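Local coordinates for surface protein R28 (Streptococcus pyogenes, PDB 6S5Z), which is a cell-wall-anchored surface protein implicated in infection, whose N-terminal Rib domain, an immunoglobulin-like fold, is the part described here, at residues A13-V18 with K77-S82; S38-N43 with V64-G69. All coordinates share one frame; numbering follows the deposited sequence.

Contact 1: A13-V18 with K77-S82; sequences AKHRTV and KVTVTS
Thr79 OG1 is held by two partners: His15 NE2 donates to it at an unusually short 2.5 Å, and Glu57 of strand 56-65 hydrogen-bonds to the same hydroxyl. The oxygen lies at the edge of the imidazole, only 6° out of the ring plane, and the N-H points at it with an angle of 154°. With CG anti to the backbone N (chi1 170°), the His15 ring reaches across to strand 71-81, its CD2 coming 4.0 Å from Lys77 CB. Beyond His15 the chain becomes a parallel edge strand. Thr79 N donates to Arg16 O at 2.9 Å, Thr79 O receives Val18 N, and Val18 O receives Thr81 N, so residues 16-18 and 78-80 pair in register. The start is looser: Arg16 N to Lys77 O is a weak bond of 3.4 Å, and a water joins Lys14 O to Lys77 O. The methyls Thr17 CG2 and Thr81 CG2 meet at 3.6 Å; beta-branched threonines suit an extended strand, and their hydroxyls tolerate a face partly open to solvent. The other face carries the valines together with Arg16: Val18 CG2 packs against Val78 CG1 at 3.9 Å, while Val18 CG1 lies above one face of the Arg16 guanidinium, offset toward its rim. Because His15 donates, the Thr79 hydroxyl is left to give its own proton to Glu57 OE1, linking the loop before strand 16-19 through strand 71-81 to strand 56-65.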
loop_
_atom_site.group_PDB
_atom_site.type_symbol
_atom_site.label_atom_id
_atom_site.label_comp_id
_atom_site.label_asym_id
_atom_site.label_seq_id
_atom_site.Cartn_x
_atom_site.Cartn_y
_atom_site.Cartn_z
ATOM N N ALA A 13 -6.072 -3.815 -1.069
ATOM C CA ALA A 13 -5.678 -3.274 0.220
ATOM C C ALA A 13 -5.889 -4.278 1.341
ATOM O O ALA A 13 -6.826 -5.087 1.325
ATOM C CB ALA A 13 -6.482 -2.013 0.524
ATOM N N LYS A 14 -5.012 -4.196 2.332
ATOM C CA LYS A 14 -5.165 -4.870 3.608
ATOM C C LYS A 14 -5.402 -3.816 4.680
ATOM O O LYS A 14 -4.626 -2.857 4.792
ATOM C CB LYS A 14 -3.926 -5.702 3.943
ATOM C CG LYS A 14 -3.929 -6.244 5.375
ATOM C CD LYS A 14 -2.702 -7.106 5.664
ATOM C CE LYS A 14 -2.583 -7.402 7.162
ATOM N NZ LYS A 14 -1.457 -8.336 7.449
ATOM N N HIS A 15 -6.479 -3.981 5.450
ATOM C CA HIS A 15 -6.737 -3.098 6.581
ATOM C C HIS A 15 -5.881 -3.535 7.766
ATOM O O HIS A 15 -6.039 -4.653 8.269
ATOM C CB HIS A 15 -8.221 -3.123 6.956
ATOM C CG HIS A 15 -8.509 -2.435 8.253
ATOM N ND1 HIS A 15 -9.026 -3.095 9.347
ATOM C CD2 HIS A 15 -8.308 -1.153 8.646
ATOM C CE1 HIS A 15 -9.139 -2.247 10.355
ATOM N NE2 HIS A 15 -8.708 -1.063 9.957
ATOM N N ARG A 16 -4.990 -2.658 8.227
ATOM C CA ARG A 16 -4.148 -2.944 9.379
ATOM C C ARG A 16 -4.621 -2.184 10.616
ATOM O O ARG A 16 -5.187 -1.083 10.523
ATOM C CB ARG A 16 -2.685 -2.582 9.099
ATOM C CG ARG A 16 -2.055 -3.238 7.896
ATOM C CD ARG A 16 -0.588 -2.850 7.873
ATOM N NE ARG A 16 0.112 -3.368 9.049
ATOM C CZ ARG A 16 1.307 -2.944 9.451
ATOM N NH1 ARG A 16 1.934 -1.984 8.797
ATOM N NH2 ARG A 16 1.872 -3.471 10.521
ATOM N N THR A 17 -4.373 -2.789 11.782
ATOM C CA THR A 17 -4.568 -2.155 13.083
ATOM C C THR A 17 -3.238 -2.138 13.818
ATOM O O THR A 17 -2.624 -3.190 14.029
ATOM C CB THR A 17 -5.617 -2.896 13.908
ATOM O OG1 THR A 17 -6.846 -2.911 13.182
ATOM C CG2 THR A 17 -5.832 -2.201 15.240
ATOM N N VAL A 18 -2.791 -0.950 14.209
ATOM C CA VAL A 18 -1.482 -0.775 14.822
ATOM C C VAL A 18 -1.601 0.168 16.013
ATOM O O VAL A 18 -2.571 0.920 16.151
ATOM C CB VAL A 18 -0.430 -0.221 13.829
ATOM C CG1 VAL A 18 -0.358 -1.073 12.568
ATOM C CG2 VAL A 18 -0.718 1.260 13.499
ATOM N N LYS A 77 -6.468 1.643 4.543
ATOM C CA LYS A 77 -6.962 2.162 5.802
ATOM C C LYS A 77 -6.128 1.572 6.922
ATOM O O LYS A 77 -5.758 0.393 6.880
ATOM C CB LYS A 77 -8.453 1.844 5.973
ATOM C CG LYS A 77 -9.282 2.525 4.889
ATOM C CD LYS A 77 -10.787 2.480 5.119
ATOM C CE LYS A 77 -11.478 3.496 4.199
ATOM N NZ LYS A 77 -12.875 3.822 4.599
ATOM N N VAL A 78 -5.808 2.405 7.904
ATOM C CA VAL A 78 -5.049 1.979 9.065
ATOM C C VAL A 78 -5.792 2.472 10.293
ATOM O O VAL A 78 -6.080 3.671 10.416
ATOM C CB VAL A 78 -3.601 2.508 9.056
ATOM C CG1 VAL A 78 -2.866 2.045 10.304
ATOM C CG2 VAL A 78 -2.837 2.048 7.815
ATOM N N THR A 79 -6.119 1.554 11.184
ATOM C CA THR A 79 -6.697 1.895 12.468
ATOM C C THR A 79 -5.548 2.054 13.444
ATOM O O THR A 79 -4.686 1.177 13.533
ATOM C CB THR A 79 -7.658 0.793 12.929
ATOM O OG1 THR A 79 -8.628 0.560 11.906
ATOM C CG2 THR A 79 -8.364 1.189 14.219
ATOM N N VAL A 80 -5.487 3.191 14.124
ATOM C CA VAL A 80 -4.455 3.414 15.125
ATOM C C VAL A 80 -5.135 3.443 16.488
ATOM O O VAL A 80 -6.050 4.243 16.709
ATOM C CB VAL A 80 -3.668 4.703 14.853
ATOM C CG1 VAL A 80 -2.508 4.828 15.828
ATOM C CG2 VAL A 80 -3.170 4.716 13.410
ATOM N N THR A 81 -4.736 2.534 17.375
ATOM C CA THR A 81 -5.293 2.421 18.720
ATOM C C THR A 81 -4.438 3.170 19.742
ATOM O O THR A 81 -3.239 3.386 19.551
ATOM C CB THR A 81 -5.383 0.952 19.135
ATOM O OG1 THR A 81 -4.064 0.448 19.369
ATOM C CG2 THR A 81 -5.981 0.135 18.016
ATOM N N SER A 82 -5.062 3.527 20.861
ATOM C CA SER A 82 -4.342 4.181 21.955
ATOM C C SER A 82 -4.824 3.680 23.317
ATOM O O SER A 82 -5.995 3.351 23.496
ATOM C CB SER A 82 -4.501 5.698 21.883
ATOM O OG SER A 82 -5.739 6.096 22.439
HETATM O O HOH W 1 -3.442 -0.766 5.766
#

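Contact 2: S38-N43 with V64-G69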
loop_
_atom_site.group_PDB
_atom_site.type_symbol
_atom_site.label_atom_id
_atom_site.label_comp_id
_atom_site.label_asym_id
_atom_site.label_seq_id
_atom_site.Cartn_x
_atom_site.Cartn_y
_atom_site.Cartn_z
ATOM N N SER A 38 7.115 -10.478 -7.579
ATOM C CA SER A 38 7.829 -10.310 -6.318
ATOM C C SER A 38 8.918 -9.247 -6.404
ATOM O O SER A 38 9.426 -8.837 -5.359
ATOM C CB SER A 38 8.393 -11.650 -5.840
ATOM O OG SER A 38 9.299 -12.208 -6.765
ATOM N N ASN A 39 9.287 -8.792 -7.603
ATOM C CA ASN A 39 10.186 -7.652 -7.724
ATOM C C ASN A 39 9.455 -6.311 -7.781
ATOM O O ASN A 39 10.106 -5.280 -7.946
ATOM C CB ASN A 39 11.046 -7.792 -8.971
ATOM C CG ASN A 39 12.124 -8.828 -8.813
ATOM O OD1 ASN A 39 12.414 -9.286 -7.697
ATOM N ND2 ASN A 39 12.737 -9.202 -9.928
ATOM N N SER A 40 8.134 -6.294 -7.610
ATOM C CA SER A 40 7.450 -5.022 -7.402
ATOM C C SER A 40 7.991 -4.350 -6.149
ATOM O O SER A 40 8.361 -5.009 -5.186
ATOM C CB SER A 40 5.942 -5.245 -7.250
ATOM O OG SER A 40 5.429 -6.000 -8.338
ATOM N N THR A 41 7.984 -3.020 -6.134
ATOM C CA THR A 41 8.348 -2.298 -4.927
ATOM C C THR A 41 7.143 -1.500 -4.448
ATOM O O THR A 41 6.277 -1.133 -5.238
ATOM C CB THR A 41 9.582 -1.386 -5.148
ATOM O OG1 THR A 41 9.277 -0.337 -6.077
ATOM C CG2 THR A 41 10.766 -2.194 -5.683
ATOM N N TYR A 42 7.084 -1.245 -3.140
ATOM C CA TYR A 42 5.931 -0.609 -2.507
ATOM C C TYR A 42 6.410 0.596 -1.719
ATOM O O TYR A 42 7.403 0.505 -0.992
ATOM C CB TYR A 42 5.214 -1.591 -1.570
ATOM C CG TYR A 42 4.772 -2.874 -2.257
ATOM C CD1 TYR A 42 5.667 -3.930 -2.483
ATOM C CD2 TYR A 42 3.464 -3.029 -2.698
ATOM C CE1 TYR A 42 5.247 -5.105 -3.122
ATOM C CE2 TYR A 42 3.051 -4.185 -3.327
ATOM C CZ TYR A 42 3.935 -5.219 -3.533
ATOM O OH TYR A 42 3.475 -6.361 -4.165
ATOM N N ASN A 43 5.702 1.717 -1.857
ATOM C CA ASN A 43 6.034 2.903 -1.081
ATOM C C ASN A 43 4.760 3.686 -0.852
ATOM O O ASN A 43 3.782 3.533 -1.584
ATOM C CB ASN A 43 7.067 3.786 -1.778
ATOM C CG ASN A 43 6.571 4.327 -3.100
ATOM O OD1 ASN A 43 6.735 3.688 -4.133
ATOM N ND2 ASN A 43 5.950 5.511 -3.077
ATOM N N VAL A 64 2.208 0.840 -5.947
ATOM C CA VAL A 64 2.808 -0.441 -6.314
ATOM C C VAL A 64 3.563 -0.232 -7.622
ATOM O O VAL A 64 2.955 0.059 -8.656
ATOM C CB VAL A 64 1.751 -1.549 -6.443
ATOM C CG1 VAL A 64 2.410 -2.890 -6.740
ATOM C CG2 VAL A 64 1.001 -1.660 -5.167
ATOM N N HIS A 65 4.891 -0.348 -7.584
ATOM C CA HIS A 65 5.741 -0.081 -8.746
ATOM C C HIS A 65 6.099 -1.413 -9.394
ATOM O O HIS A 65 6.843 -2.204 -8.817
ATOM C CB HIS A 65 7.011 0.670 -8.338
ATOM C CG HIS A 65 6.777 2.098 -7.951
ATOM N ND1 HIS A 65 7.089 3.153 -8.780
ATOM C CD2 HIS A 65 6.237 2.642 -6.836
ATOM C CE1 HIS A 65 6.759 4.289 -8.187
ATOM N NE2 HIS A 65 6.245 4.006 -7.004
ATOM N N TYR A 66 5.634 -1.624 -10.606
ATOM C CA TYR A 66 5.818 -2.897 -11.275
ATOM C C TYR A 66 7.111 -2.894 -12.071
ATOM O O TYR A 66 7.675 -1.831 -12.355
ATOM C CB TYR A 66 4.645 -3.171 -12.201
ATOM C CG TYR A 66 3.341 -3.315 -11.491
ATOM C CD1 TYR A 66 3.092 -4.417 -10.700
ATOM C CD2 TYR A 66 2.340 -2.356 -11.626
ATOM C CE1 TYR A 66 1.895 -4.566 -10.056
ATOM C CE2 TYR A 66 1.133 -2.504 -10.986
ATOM C CZ TYR A 66 0.922 -3.605 -10.198
ATOM O OH TYR A 66 -0.275 -3.758 -9.554
ATOM N N PRO A 67 7.615 -4.074 -12.441
ATOM C CA PRO A 67 8.885 -4.122 -13.184
ATOM C C PRO A 67 8.867 -3.420 -14.526
ATOM O O PRO A 67 9.933 -2.998 -14.983
ATOM C CB PRO A 67 9.133 -5.630 -13.365
ATOM C CG PRO A 67 8.381 -6.264 -12.240
ATOM C CD PRO A 67 7.136 -5.422 -12.085
ATOM N N ASP A 68 7.716 -3.238 -15.166
ATOM C CA ASP A 68 7.720 -2.579 -16.465
ATOM C C ASP A 68 7.600 -1.077 -16.331
ATOM O O ASP A 68 7.475 -0.380 -17.344
ATOM C CB ASP A 68 6.606 -3.125 -17.373
ATOM C CG ASP A 68 5.217 -2.692 -16.944
ATOM O OD1 ASP A 68 5.062 -2.106 -15.858
ATOM O OD2 ASP A 68 4.257 -2.956 -17.700
ATOM N N GLY A 69 7.652 -0.568 -15.107
ATOM C CA GLY A 69 7.608 0.853 -14.860
ATOM C C GLY A 69 6.234 1.424 -14.657
ATOM O O GLY A 69 6.123 2.602 -14.295
HETATM O O HOH W 2 9.384 -3.283 -9.692
#
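Thr41 and His65 form an antiparallel hydrogen-bonded pair: His65 N donates to Thr41 O at 2.8 Å with a nearly straight N-H (174°), and Thr41 N returns a bond to a lone pair of His65 O at 3.0 Å. That carbonyl also accepts from a water shared with Asn39 O. On the face carrying Thr41 and His65, Thr41 OG1 sits 3.4 Å from His65 CB. On the opposite face, with CG anti to its carbonyl carbon (chi1 -56°), the Tyr42 ring lies alongside Val64, the two side chains pointing the same way. The small Ser40 fits beside Tyr66, its OG 3.7 Å from Tyr66 CD1 while bonded to Pro37 O. Farther out, Glu63 OE1 accepts from both His65 NE2 and Asn43 ND2; Asn43 OD1 also nears His65 NE2 (2.9 Å), but at a poor angle for a hydrogen bond, the N-H going to Glu63. A type I turn from Tyr66 to Gly69 follows the strand; Pro67 suits its second position, and glycine the positive phi at its end. One carboxylate oxygen thus orients the polar ends of His65 and Asn43 and may favour a protonated His65, while Tyr66 OH, bonded to the sodium ligand Asp72, links this strand end to the metal site.

Overall arrangement
Both contacts lie in one mixed sheet and attach its two outermost strands: contact 1 joins strand 16-19 to strand 71-81 in parallel, and contact 2 joins strand 41-44 to strand 56-65 as part of a beta hairpin. Strands 71-81 and 56-65 are neighbours, so each outer strand is attached to one member of the central antiparallel pair, although the contact centres stand about 23 Å apart, on opposite sides of the chain's centre. Contact 1 is the more superficial, with a longer run of backbone bonds and a histidine-threonine bond across it. Contact 2, partly buried, has one two-bond backbone pair, more aromatic packing and a position near the sodium ion. In each, a glutamate of strand 56-65 supports the polar face.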